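Local structure of Lic12234 (Leptospira interrogans, 4TZH) at residues S77-P80 / K81-K85. The protein is of unknown function but belongs to a leucine-rich repeat subfamily and probably acts as a virulence factor of this pathogen. Numbering follows the deposited sequence.
Sequences SNFP and KEIQK. With ZN (zinc ion), chain F.
Glu82 holds a zinc ion with both carboxylate oxygens, OE1 at 2.1 Å and OE2 at 2.4 Å, while OE1 also lies 3.6 Å from CB of the Pro80 ring. A bend at chi2 (81°) folds the chain back beside the proline, and glutamate suits the place because its carboxylate can chelate the metal with both oxygens; Glu58 supplies another ligand to the same zinc. Pro80 stands immediately before the 3-10 segment 81-85, where the backbone N-H that proline lacks is not needed for the i to i+3 bonds of the turn and its closed ring stiffens the entry. Its carbonyl O accepts a nearly straight bond from Ile83 N (3.2 Å, 173°), with the donor well above the carbonyl plane. Ile83 is buried, and its branched side chain reaches CB of Phe79 with both CD1 (3.9 Å) and CG2 (4.0 Å); CG2 also touches CD of Pro80 at 4.1 Å. The Phe79 ring also touches Leu94, Leu99 and Pro103. Lys81 is exposed, and its NZ forms a salt bridge with Glu105. This loop-to-3-10 turn lies on the return path from strand 68-70 to strand 91-93, adjacent strands of the parallel sheet in the leucine-rich repeat solenoid.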
loop_
_atom_site.group_PDB
_atom_site.type_symbol
_atom_site.label_atom_id
_atom_site.label_comp_id
_atom_site.label_asym_id
_atom_site.label_seq_id
_atom_site.Cartn_x
_atom_site.Cartn_y
_atom_site.Cartn_z
ATOM N N SER A 77 -7.098 -2.798 -9.144
ATOM C CA SER A 77 -6.471 -3.961 -9.751
ATOM C C SER A 77 -5.089 -3.630 -10.324
ATOM O O SER A 77 -4.339 -4.541 -10.673
ATOM C CB SER A 77 -7.373 -4.536 -10.836
ATOM O OG SER A 77 -7.505 -3.569 -11.873
ATOM N N ASN A 78 -4.757 -2.336 -10.447
ATOM C CA ASN A 78 -3.478 -1.948 -11.048
ATOM C C ASN A 78 -3.113 -0.560 -10.638
ATOM O O ASN A 78 -3.982 0.205 -10.181
ATOM C CB ASN A 78 -3.576 -2.033 -12.597
ATOM C CG ASN A 78 -4.504 -1.003 -13.204
ATOM O OD1 ASN A 78 -4.054 0.020 -13.729
ATOM N ND2 ASN A 78 -5.820 -1.237 -13.165
ATOM N N PHE A 79 -1.828 -0.204 -10.862
ATOM C CA PHE A 79 -1.302 1.107 -10.537
ATOM C C PHE A 79 -0.522 1.674 -11.674
ATOM O O PHE A 79 0.133 0.922 -12.396
ATOM C CB PHE A 79 -0.322 1.012 -9.360
ATOM C CG PHE A 79 -0.941 0.502 -8.098
ATOM C CD1 PHE A 79 -1.683 1.343 -7.288
ATOM C CD2 PHE A 79 -0.827 -0.841 -7.747
ATOM C CE1 PHE A 79 -2.256 0.864 -6.099
ATOM C CE2 PHE A 79 -1.390 -1.317 -6.568
ATOM C CZ PHE A 79 -2.109 -0.463 -5.766
ATOM N N PRO A 80 -0.445 3.011 -11.757
ATOM C CA PRO A 80 0.446 3.618 -12.758
ATOM C C PRO A 80 1.892 3.480 -12.270
ATOM O O PRO A 80 2.133 3.414 -11.051
ATOM C CB PRO A 80 0.031 5.095 -12.714
ATOM C CG PRO A 80 -0.475 5.327 -11.302
ATOM C CD PRO A 80 -1.172 4.028 -10.969
ATOM N N LYS A 81 2.858 3.517 -13.176
ATOM C CA LYS A 81 4.256 3.439 -12.755
ATOM C C LYS A 81 4.643 4.611 -11.841
ATOM O O LYS A 81 5.570 4.484 -11.043
ATOM C CB LYS A 81 5.180 3.433 -13.983
ATOM C CG LYS A 81 5.162 2.094 -14.693
ATOM C CD LYS A 81 6.308 2.004 -15.683
ATOM C CE LYS A 81 6.288 0.687 -16.384
ATOM N NZ LYS A 81 6.747 -0.447 -15.529
ATOM N N GLU A 82 3.927 5.761 -11.961
ATOM C CA GLU A 82 4.232 6.956 -11.182
ATOM C C GLU A 82 4.119 6.751 -9.665
ATOM O O GLU A 82 4.605 7.600 -8.913
ATOM C CB GLU A 82 3.385 8.151 -11.643
ATOM C CG GLU A 82 3.815 8.716 -13.000
ATOM C CD GLU A 82 3.338 8.024 -14.274
ATOM O OE1 GLU A 82 2.693 6.951 -14.201
ATOM O OE2 GLU A 82 3.569 8.620 -15.352
ATOM N N ILE A 83 3.537 5.626 -9.213
ATOM C CA ILE A 83 3.536 5.354 -7.770
ATOM C C ILE A 83 4.967 5.280 -7.236
ATOM O O ILE A 83 5.191 5.534 -6.053
ATOM C CB ILE A 83 2.736 4.080 -7.395
ATOM C CG1 ILE A 83 3.316 2.772 -8.002
ATOM C CG2 ILE A 83 1.282 4.249 -7.751
ATOM C CD1 ILE A 83 2.888 1.443 -7.245
ATOM N N GLN A 84 5.942 4.962 -8.089
ATOM C CA GLN A 84 7.323 4.874 -7.637
ATOM C C GLN A 84 7.872 6.194 -7.110
ATOM O O GLN A 84 8.901 6.179 -6.436
ATOM C CB GLN A 84 8.226 4.308 -8.736
ATOM C CG GLN A 84 8.500 5.295 -9.836
ATOM C CD GLN A 84 9.198 4.621 -10.983
ATOM O OE1 GLN A 84 10.142 3.848 -10.806
ATOM N NE2 GLN A 84 8.685 4.858 -12.155
ATOM N N LYS A 85 7.221 7.346 -7.452
ATOM C CA LYS A 85 7.689 8.641 -6.996
ATOM C C LYS A 85 7.271 8.934 -5.560
ATOM O O LYS A 85 7.706 9.947 -5.007
ATOM C CB LYS A 85 7.191 9.750 -7.936
ATOM C CG LYS A 85 7.739 9.576 -9.355
ATOM C CD LYS A 85 7.496 10.808 -10.221
ATOM C CE LYS A 85 6.080 10.872 -10.755
ATOM N NZ LYS A 85 5.892 11.951 -11.769
HETATM ZN ZN ZN F . 2.665 6.583 -16.235
#